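Local atomic coordinates of AFP (Microbacterium arborescens, PDB entry 2YJK), a protein that binds and takes up iron, probably storing it in ferric form inside a hollow shell of twelve identical subunits, as in other Dps proteins. Residues Q33-N38 / D59-H64; A118-L123 / R146-D151; F24-V29 / L81-R86; A103-E108 / L156-E161. All coordinates share one frame; numbering follows the deposited sequence.

Contact 1: residues Q33-N38 / D59-H64; sequences QALVVN and DSVVAH. With OFE (Iron(II) oxide), chain B.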
# COMPACT_ATOMS: atom_id res chain seq x y z
N GLN C 33 -6.49 26.60 14.68
CA GLN C 33 -5.07 26.69 14.51
C GLN C 33 -4.41 26.83 15.90
O GLN C 33 -3.30 26.28 16.09
CB GLN C 33 -4.71 27.88 13.57
CG GLN C 33 -3.27 27.98 13.13
CD GLN C 33 -2.80 26.71 12.39
OE1 GLN C 33 -2.06 25.90 12.96
NE2 GLN C 33 -3.21 26.55 11.14
N ALA C 34 -5.03 27.59 16.83
CA ALA C 34 -4.60 27.65 18.25
C ALA C 34 -4.60 26.25 18.93
O ALA C 34 -3.66 25.90 19.64
CB ALA C 34 -5.49 28.61 19.08
N LEU C 35 -5.64 25.44 18.63
CA LEU C 35 -5.77 24.09 19.11
C LEU C 35 -4.66 23.16 18.59
O LEU C 35 -4.20 22.28 19.34
CB LEU C 35 -7.14 23.55 18.77
CG LEU C 35 -7.51 22.22 19.44
CD1 LEU C 35 -7.54 22.44 20.93
CD2 LEU C 35 -8.80 21.46 18.86
N VAL C 36 -4.17 23.39 17.36
CA VAL C 36 -2.98 22.67 16.87
C VAL C 36 -1.77 22.93 17.84
O VAL C 36 -1.08 21.99 18.31
CB VAL C 36 -2.58 23.09 15.42
CG1 VAL C 36 -1.17 22.60 15.10
CG2 VAL C 36 -3.60 22.50 14.37
N VAL C 37 -1.53 24.21 18.14
CA VAL C 37 -0.36 24.58 18.92
C VAL C 37 -0.51 24.19 20.41
O VAL C 37 0.39 23.56 21.00
CB VAL C 37 -0.03 26.10 18.79
CG1 VAL C 37 1.05 26.48 19.81
CG2 VAL C 37 0.41 26.43 17.32
N ASN C 38 -1.63 24.58 21.01
CA ASN C 38 -1.89 24.23 22.41
C ASN C 38 -2.11 22.73 22.64
O ASN C 38 -1.89 22.24 23.75
CB ASN C 38 -3.05 25.10 22.95
CG ASN C 38 -2.71 26.57 22.92
OD1 ASN C 38 -1.57 26.93 23.20
ND2 ASN C 38 -3.70 27.44 22.54
N ASP C 59 -2.46 13.79 19.87
CA ASP C 59 -1.90 13.94 18.52
C ASP C 59 -3.00 13.87 17.44
O ASP C 59 -2.94 14.55 16.41
CB ASP C 59 -0.80 12.90 18.23
CG ASP C 59 0.52 13.56 17.80
OD1 ASP C 59 0.59 14.82 17.70
OD2 ASP C 59 1.53 12.85 17.59
N SER C 60 -4.01 13.04 17.68
CA SER C 60 -5.02 12.87 16.66
C SER C 60 -6.01 14.05 16.66
O SER C 60 -6.43 14.50 15.58
CB SER C 60 -5.58 11.44 16.75
OG SER C 60 -6.94 11.50 16.97
N VAL C 61 -6.22 14.67 17.83
CA VAL C 61 -6.98 15.93 17.97
C VAL C 61 -6.29 17.09 17.23
O VAL C 61 -6.93 17.89 16.58
CB VAL C 61 -7.20 16.31 19.49
CG1 VAL C 61 -7.58 17.77 19.73
CG2 VAL C 61 -8.24 15.31 20.18
N VAL C 62 -4.98 17.18 17.36
CA VAL C 62 -4.17 18.18 16.69
C VAL C 62 -4.28 17.98 15.17
O VAL C 62 -4.45 18.96 14.43
CB VAL C 62 -2.70 18.02 17.16
CG1 VAL C 62 -1.72 18.68 16.20
CG2 VAL C 62 -2.49 18.55 18.56
N ALA C 63 -4.19 16.72 14.71
CA ALA C 63 -4.15 16.39 13.28
C ALA C 63 -5.53 16.82 12.70
O ALA C 63 -5.57 17.52 11.69
CB ALA C 63 -3.83 14.91 13.04
N HIS C 64 -6.64 16.50 13.41
CA HIS C 64 -7.98 17.01 13.06
C HIS C 64 -8.07 18.54 13.06
O HIS C 64 -8.55 19.13 12.07
CB HIS C 64 -9.05 16.44 13.99
CG HIS C 64 -9.21 14.94 13.84
ND1 HIS C 64 -9.79 14.15 14.81
CD2 HIS C 64 -8.80 14.10 12.86
CE1 HIS C 64 -9.76 12.88 14.42
NE2 HIS C 64 -9.16 12.83 13.24
FE OFE B . 4.95 13.75 19.23
O OFE B . 3.82 13.91 17.02
O HOH W 1 4.96 11.44 19.71
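Val62 packs against Val36 in the four-helix bundle of the ferritin fold, where helix 51-78 returns along helix 15-45; the axes of the two segments pass 8.4 Å apart at 153°, close to antiparallel. With CA of Val36 only 4.6 Å from CA of Val62, each valine lies beside the other helix's backbone. Val62 forks at CB: CG1, set anti to its own N (chi1 161°), comes 4.1 Å from CG1 of Val36, while CG2 sits 3.7 Å from the carbonyl O of Val36. In return CG2 of Val36 lies 3.6 Å from O of Val62, and the two side chains cross at about a right angle. On one flank CD2 of Leu35 reaches CG1 of Val61 at 4.0 Å, also crosswise. This apolar seam is buried, and Gln66 of a second subunit rests on Val36. Beyond it Asp59 joins Lys40 and His43 in the iron(II) oxide pocket, its OD1 paired with Lys40 NZ. Were Asp59 replaced by an alanine, Lys40 would probably lose its charge partner and the oxide oxygen this carboxylate beside it. Asp59 OD2 lies 2.6 Å from the O of the iron oxide.

Contact 2: residues A118-L123 / R146-D151; sequences AALVDL and RGVDKD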
# COMPACT_ATOMS: atom_id res chain seq x y z
N ALA C 118 -14.96 26.44 23.51
CA ALA C 118 -14.89 27.81 22.90
C ALA C 118 -15.03 27.73 21.35
O ALA C 118 -15.75 28.55 20.76
CB ALA C 118 -13.55 28.52 23.26
N ALA C 119 -14.39 26.73 20.72
CA ALA C 119 -14.52 26.55 19.26
C ALA C 119 -15.96 26.19 18.89
O ALA C 119 -16.51 26.74 17.90
CB ALA C 119 -13.56 25.53 18.73
N LEU C 120 -16.58 25.32 19.69
CA LEU C 120 -17.98 24.91 19.46
C LEU C 120 -18.97 26.06 19.45
O LEU C 120 -19.88 26.09 18.60
CB LEU C 120 -18.47 23.82 20.45
CG LEU C 120 -17.84 22.46 20.18
CD1 LEU C 120 -18.17 21.48 21.29
CD2 LEU C 120 -18.29 21.90 18.80
N VAL C 121 -18.82 27.00 20.38
CA VAL C 121 -19.63 28.20 20.39
C VAL C 121 -19.46 28.93 19.05
O VAL C 121 -20.43 29.35 18.47
CB VAL C 121 -19.26 29.15 21.61
CG1 VAL C 121 -19.78 30.68 21.42
CG2 VAL C 121 -19.79 28.55 22.93
N ASP C 122 -18.24 29.06 18.55
CA ASP C 122 -18.04 29.78 17.28
C ASP C 122 -18.54 28.95 16.08
O ASP C 122 -19.08 29.50 15.13
CB ASP C 122 -16.60 30.21 17.10
CG ASP C 122 -16.20 31.42 18.00
OD1 ASP C 122 -17.03 32.36 18.32
OD2 ASP C 122 -15.00 31.48 18.37
N LEU C 123 -18.41 27.61 16.12
CA LEU C 123 -19.00 26.79 15.04
C LEU C 123 -20.55 26.91 15.00
O LEU C 123 -21.16 27.00 13.91
CB LEU C 123 -18.53 25.34 15.11
CG LEU C 123 -17.07 25.16 14.66
CD1 LEU C 123 -16.46 23.95 15.35
CD2 LEU C 123 -16.97 25.06 13.12
N ARG C 146 -19.16 18.29 13.46
CA ARG C 146 -19.29 16.83 13.68
C ARG C 146 -17.99 16.24 14.21
O ARG C 146 -18.01 15.49 15.22
CB ARG C 146 -19.69 16.06 12.41
CG ARG C 146 -21.14 16.25 12.04
CD ARG C 146 -21.42 15.55 10.75
NE ARG C 146 -21.12 14.12 10.83
CZ ARG C 146 -21.32 13.28 9.82
NH1 ARG C 146 -21.85 13.71 8.69
NH2 ARG C 146 -20.98 12.01 9.92
N GLY C 147 -16.88 16.55 13.54
CA GLY C 147 -15.57 16.05 13.99
C GLY C 147 -15.17 16.54 15.38
O GLY C 147 -14.63 15.77 16.16
N VAL C 148 -15.43 17.81 15.68
CA VAL C 148 -15.03 18.40 16.93
C VAL C 148 -15.87 17.82 18.09
O VAL C 148 -15.29 17.43 19.13
CB VAL C 148 -15.12 19.96 16.86
CG1 VAL C 148 -14.77 20.64 18.23
CG2 VAL C 148 -14.10 20.51 15.85
N ASP C 149 -17.18 17.66 17.86
CA ASP C 149 -18.13 16.96 18.76
C ASP C 149 -17.67 15.56 19.10
O ASP C 149 -17.73 15.12 20.26
CB ASP C 149 -19.51 16.85 18.12
CG ASP C 149 -20.34 18.12 18.33
OD1 ASP C 149 -19.91 18.93 19.17
OD2 ASP C 149 -21.39 18.33 17.66
N LYS C 150 -17.14 14.86 18.12
CA LYS C 150 -16.69 13.52 18.41
C LYS C 150 -15.36 13.48 19.24
O LYS C 150 -15.23 12.70 20.18
CB LYS C 150 -16.61 12.75 17.08
CG LYS C 150 -16.10 11.34 17.23
CD LYS C 150 -15.96 10.66 15.85
CE LYS C 150 -15.77 9.17 16.06
NZ LYS C 150 -15.29 8.47 14.83
N ASP C 151 -14.38 14.31 18.85
CA ASP C 151 -13.12 14.49 19.59
C ASP C 151 -13.39 14.91 21.03
O ASP C 151 -12.76 14.40 21.95
CB ASP C 151 -12.24 15.53 18.90
CG ASP C 151 -11.62 14.98 17.55
OD1 ASP C 151 -11.56 13.72 17.36
OD2 ASP C 151 -11.22 15.83 16.69
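Asp149 OD2 is held by two cations, Lys145 NZ of the same helix and Arg75 NH1 of a third subunit, while OD1, which has a polar partner of its own nearby, is also flanked by the methyls of Leu120. CD2 of Leu120 lies 3.4 Å from OD1 of Asp149, and CD1 of Leu120 is 3.7 Å from the same oxygen. The leucine gets there because its CG stands beside the backbone N (chi1 -72°) and its CB is directed toward helix 135-156. Its CD2 also meets CG1 of Val148 at 3.8 Å, the two side chains lying alongside and running in opposite senses. One turn on, CD1 of Leu123 touches CG2 of Val148 at 4.2 Å. This joins helices 105-130 and 135-156, the last two of the ferritin bundle, whose axes here are 10.6 Å apart at 154°. With an alanine in place of Leu120, Val148 would probably lose its main neighbour on helix 105-130 and the carboxylate of Asp149 its methyl cover. Met32 and Val28 of helix 15-45 pack on Ala119 and Leu123. The apolar fork against a buried carboxylate probably limits water there, leaving the charge to be balanced by Lys145 and by Arg75 of the third subunit.

Contact 3: residues F24-V29 / L81-R86; sequences FLTPVV and LPIDSR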
# COMPACT_ATOMS: atom_id res chain seq x y z
N PHE C 24 -17.85 34.58 9.70
CA PHE C 24 -18.19 33.44 10.58
C PHE C 24 -17.13 32.35 10.62
O PHE C 24 -16.96 31.64 11.64
CB PHE C 24 -19.51 32.86 10.17
CG PHE C 24 -20.65 33.78 10.44
CD1 PHE C 24 -21.04 34.05 11.77
CD2 PHE C 24 -21.39 34.34 9.38
CE1 PHE C 24 -22.15 34.86 12.06
CE2 PHE C 24 -22.51 35.19 9.66
CZ PHE C 24 -22.87 35.46 10.98
N LEU C 25 -16.38 32.22 9.54
CA LEU C 25 -15.36 31.18 9.48
C LEU C 25 -14.00 31.61 10.04
O LEU C 25 -13.22 30.78 10.51
CB LEU C 25 -15.22 30.68 8.06
CG LEU C 25 -16.44 29.84 7.63
CD1 LEU C 25 -16.18 29.31 6.20
CD2 LEU C 25 -16.75 28.68 8.54
N THR C 26 -13.72 32.90 10.00
CA THR C 26 -12.46 33.40 10.56
C THR C 26 -12.18 33.02 12.03
O THR C 26 -11.02 32.65 12.33
CB THR C 26 -12.27 34.93 10.33
OG1 THR C 26 -12.36 35.16 8.93
CG2 THR C 26 -10.95 35.41 10.83
N PRO C 27 -13.19 33.10 12.93
CA PRO C 27 -12.93 32.72 14.35
C PRO C 27 -12.69 31.21 14.42
O PRO C 27 -11.92 30.72 15.26
CB PRO C 27 -14.27 33.06 15.06
CG PRO C 27 -14.88 34.21 14.17
CD PRO C 27 -14.52 33.72 12.77
N VAL C 28 -13.29 30.47 13.52
CA VAL C 28 -12.98 29.04 13.41
C VAL C 28 -11.53 28.75 13.03
O VAL C 28 -10.86 27.91 13.66
CB VAL C 28 -13.99 28.35 12.47
CG1 VAL C 28 -13.69 26.86 12.32
CG2 VAL C 28 -15.43 28.54 13.02
N VAL C 29 -11.03 29.41 11.98
CA VAL C 29 -9.66 29.22 11.58
C VAL C 29 -8.74 29.51 12.78
O VAL C 29 -7.80 28.73 13.05
CB VAL C 29 -9.24 30.15 10.38
CG1 VAL C 29 -7.73 30.04 10.15
CG2 VAL C 29 -10.00 29.74 9.08
N LEU C 81 -11.55 36.14 -0.47
CA LEU C 81 -11.03 37.03 0.63
C LEU C 81 -9.74 36.56 1.38
O LEU C 81 -9.50 35.36 1.48
CB LEU C 81 -12.12 37.31 1.66
CG LEU C 81 -13.35 38.14 1.22
CD1 LEU C 81 -14.31 38.13 2.36
CD2 LEU C 81 -13.11 39.64 0.74
N PRO C 82 -8.89 37.52 1.87
CA PRO C 82 -7.67 37.08 2.55
C PRO C 82 -7.99 36.59 3.95
O PRO C 82 -9.09 36.75 4.44
CB PRO C 82 -6.78 38.34 2.56
CG PRO C 82 -7.80 39.51 2.59
CD PRO C 82 -8.97 39.00 1.74
N ILE C 83 -7.05 35.90 4.59
CA ILE C 83 -7.28 35.51 5.97
C ILE C 83 -6.01 35.94 6.68
O ILE C 83 -4.91 35.77 6.12
CB ILE C 83 -7.54 33.93 6.08
CG1 ILE C 83 -7.44 33.43 7.53
CG2 ILE C 83 -6.54 33.10 5.32
CD1 ILE C 83 -8.71 33.61 8.29
N ASP C 84 -6.16 36.52 7.87
CA ASP C 84 -5.03 36.82 8.70
C ASP C 84 -4.85 35.80 9.85
O ASP C 84 -5.35 36.01 10.96
CB ASP C 84 -5.11 38.26 9.26
CG ASP C 84 -3.86 38.64 10.05
OD1 ASP C 84 -2.89 37.81 10.10
OD2 ASP C 84 -3.84 39.75 10.62
N SER C 85 -4.14 34.70 9.63
CA SER C 85 -3.78 33.88 10.80
C SER C 85 -2.27 33.75 11.02
O SER C 85 -1.75 32.64 11.28
CB SER C 85 -4.50 32.53 10.89
OG SER C 85 -4.21 31.76 9.76
N ARG C 86 -1.57 34.89 10.93
CA ARG C 86 -0.22 35.01 11.48
C ARG C 86 -0.29 34.69 12.98
O ARG C 86 -1.33 34.92 13.64
CB ARG C 86 0.31 36.43 11.29
CG ARG C 86 0.60 36.79 9.82
CD ARG C 86 0.88 38.25 9.61
NE ARG C 86 -0.19 39.10 10.14
CZ ARG C 86 -0.01 40.37 10.43
NH1 ARG C 86 1.17 40.96 10.24
NH2 ARG C 86 -0.99 41.06 10.94
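Ile83 sends its CD1 into the notch between Thr26 and Val29 on helix 15-45. CG1 of Ile83 is anti to the backbone N (chi1 166°), which carries the terminal methyl out to the helix: CD1 lies 3.8 Å from CG2 of Thr26 and 4.1 Å from CB of Val29. The valine is met tip to tip, whereas threonine and isoleucine slide past each other, and OG1 of Thr26 is bonded to Ala22 O on its own helix. The main-chain O of Ile83 accepts from Asn45 ND2 of a second subunit. At Asp84 the main-chain O takes a bond from His30 NE2. These residues belong to the connection between the second and third long helices of the ferritin fold, which in Dps proteins carries a short helix, here 87-92. Ser85 follows, its OG 3.9 Å from CG1 of Val29; Trp44 of the second subunit packs on both. From the N-cap of the short helix Arg86 reaches back and grips Asp84 side-on in a bidentate salt bridge, NE to OD1 of Asp84 at 3.0 Å and NH2 to OD2 of Asp84 at 3.2 Å, both oxygens near the guanidinium plane; Thr89 OG1 also bonds OD2.

Contact 4: residues A103-E108 / L156-E161; sequences AQWQDE and LAHLAE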
# COMPACT_ATOMS: atom_id res chain seq x y z
N ALA C 103 1.71 18.29 33.46
CA ALA C 103 0.40 18.21 34.08
C ALA C 103 -0.14 16.78 33.90
O ALA C 103 0.04 16.15 32.85
CB ALA C 103 -0.55 19.25 33.45
N GLN C 104 -0.74 16.26 34.93
CA GLN C 104 -1.51 15.00 34.89
C GLN C 104 -2.49 14.94 33.71
O GLN C 104 -3.10 15.94 33.36
CB GLN C 104 -2.27 14.86 36.21
CG GLN C 104 -1.35 14.52 37.42
CD GLN C 104 -0.45 13.30 37.11
OE1 GLN C 104 0.76 13.45 36.88
NE2 GLN C 104 -1.06 12.11 37.05
N TRP C 105 -2.64 13.76 33.10
CA TRP C 105 -3.59 13.62 31.97
C TRP C 105 -5.02 14.17 32.18
O TRP C 105 -5.63 14.65 31.23
CB TRP C 105 -3.63 12.16 31.47
CG TRP C 105 -4.19 11.20 32.50
CD1 TRP C 105 -3.49 10.56 33.53
CD2 TRP C 105 -5.55 10.77 32.61
NE1 TRP C 105 -4.36 9.74 34.23
CE2 TRP C 105 -5.63 9.88 33.71
CE3 TRP C 105 -6.71 11.07 31.89
CZ2 TRP C 105 -6.84 9.26 34.11
CZ3 TRP C 105 -7.92 10.45 32.26
CH2 TRP C 105 -7.97 9.55 33.38
N GLN C 106 -5.59 14.04 33.39
CA GLN C 106 -6.93 14.59 33.66
C GLN C 106 -6.98 16.06 33.43
O GLN C 106 -8.00 16.56 32.94
CB GLN C 106 -7.44 14.35 35.10
CG GLN C 106 -7.58 12.89 35.47
CD GLN C 106 -6.26 12.31 36.08
OE1 GLN C 106 -5.15 12.87 35.93
NE2 GLN C 106 -6.40 11.17 36.77
N ASP C 107 -5.92 16.77 33.82
CA ASP C 107 -5.93 18.22 33.76
C ASP C 107 -5.75 18.69 32.32
O ASP C 107 -6.40 19.67 31.89
CB ASP C 107 -4.84 18.79 34.64
CG ASP C 107 -5.11 18.54 36.15
OD1 ASP C 107 -6.27 18.77 36.63
OD2 ASP C 107 -4.15 18.12 36.84
N GLU C 108 -4.89 17.98 31.59
CA GLU C 108 -4.72 18.25 30.17
C GLU C 108 -6.10 18.05 29.45
O GLU C 108 -6.47 18.82 28.63
CB GLU C 108 -3.66 17.32 29.53
CG GLU C 108 -2.22 17.51 29.97
CD GLU C 108 -1.60 18.87 29.63
OE1 GLU C 108 -2.28 19.75 29.04
OE2 GLU C 108 -0.40 19.07 29.96
N LEU C 156 -13.81 13.63 26.81
CA LEU C 156 -14.63 13.69 28.00
C LEU C 156 -15.00 12.30 28.55
O LEU C 156 -15.20 12.18 29.75
CB LEU C 156 -15.90 14.49 27.72
CG LEU C 156 -16.39 15.63 28.59
CD1 LEU C 156 -15.27 16.36 29.47
CD2 LEU C 156 -17.24 16.60 27.71
N ALA C 157 -15.08 11.27 27.70
CA ALA C 157 -15.49 9.93 28.17
C ALA C 157 -14.54 9.39 29.28
O ALA C 157 -14.96 8.57 30.09
CB ALA C 157 -15.58 8.91 26.95
N HIS C 158 -13.30 9.90 29.31
CA HIS C 158 -12.27 9.47 30.27
C HIS C 158 -12.52 9.97 31.71
O HIS C 158 -11.86 9.49 32.62
CB HIS C 158 -10.87 9.96 29.88
CG HIS C 158 -10.27 9.23 28.72
ND1 HIS C 158 -10.45 9.64 27.41
CD2 HIS C 158 -9.51 8.10 28.67
CE1 HIS C 158 -9.80 8.81 26.61
NE2 HIS C 158 -9.22 7.87 27.35
N LEU C 159 -13.40 10.93 31.91
CA LEU C 159 -13.54 11.63 33.18
C LEU C 159 -14.90 11.25 33.84
O LEU C 159 -15.18 11.66 34.97
CB LEU C 159 -13.44 13.17 32.97
CG LEU C 159 -12.20 13.92 32.39
CD1 LEU C 159 -12.51 15.40 32.19
CD2 LEU C 159 -10.89 13.77 33.19
N ALA C 160 -15.73 10.48 33.12
CA ALA C 160 -17.01 9.95 33.64
C ALA C 160 -16.84 9.20 34.99
O ALA C 160 -17.65 9.37 35.93
CB ALA C 160 -17.67 9.09 32.62
N GLU C 161 -15.80 8.37 35.09
CA GLU C 161 -15.16 8.18 36.42
C GLU C 161 -13.74 7.57 36.37
O GLU C 161 -12.83 8.12 35.72
CB GLU C 161 -16.10 7.51 37.49
CG GLU C 161 -15.38 6.91 38.74
CD GLU C 161 -14.44 7.90 39.53
OE1 GLU C 161 -13.44 8.45 38.98
OE2 GLU C 161 -14.70 8.12 40.74
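At one end of the ferritin bundle, the first turn of helix 105-130 packs against the C-terminal tail that follows helix 135-156. Trp105 and Gln106 reach across from the helix start to His158 and Leu159. The indole comes edge-on: its CZ3 lies 3.8 Å from CB of His158, which sits near the ring plane, and CH2 of Trp105 is 4.0 Å from the carbonyl O of His158, also in that plane. Trp105 can extend this way because CG stands between its own N and carbonyl carbon (chi1 65°). One face of the indole is taken by the neighbouring glutamine, whose CD lies 3.4 Å above the ring plane, toward the rim; a bend at chi2 (89°) folds the Gln106 amide over it. The aliphatic part of the same side chain serves the tail, with CB of Gln106 4.0 Å from CD2 of Leu159. That methyl is also 4.0 Å from O of Gln106. All of this is van der Waals contact, while the imidazole makes weak bonds from ND1 to the carbonyls of Phe154 and Leu155 behind it. Just before the helix, the main-chain O of Gln104, the N-cap residue, accepts from Asp107 N and Glu108 N. Around the contact, strand 103-104 runs parallel to strand 46-47, Ile54 of helix 51-78 touches both Trp105 and His158, and Phe51 of a fourth subunit packs on Ala157.

In the fold
From the N terminus, contact 3 opens on helix 15-45, and contact 1 opens about one turn after the end of 24-29. Contact 1 closes first, when helix 51-78 returns, and contact 3 later, in the loop leading to helix 87-92, so contact 1 is nested inside it. The second half repeats this pattern: contact 4 opens on strand 103-104 and the first turn of helix 105-130, contact 2 joins helices 105-130 and 135-156 within it, and the C-terminal tail closes contact 4. The two nests follow in series and nothing crosses. Two direct touches link them: His64 ND1 probably hydrogen-bonds Asp151 OD2 between contacts 1 and 2, and Leu123 packs on Val28 between contacts 2 and 3.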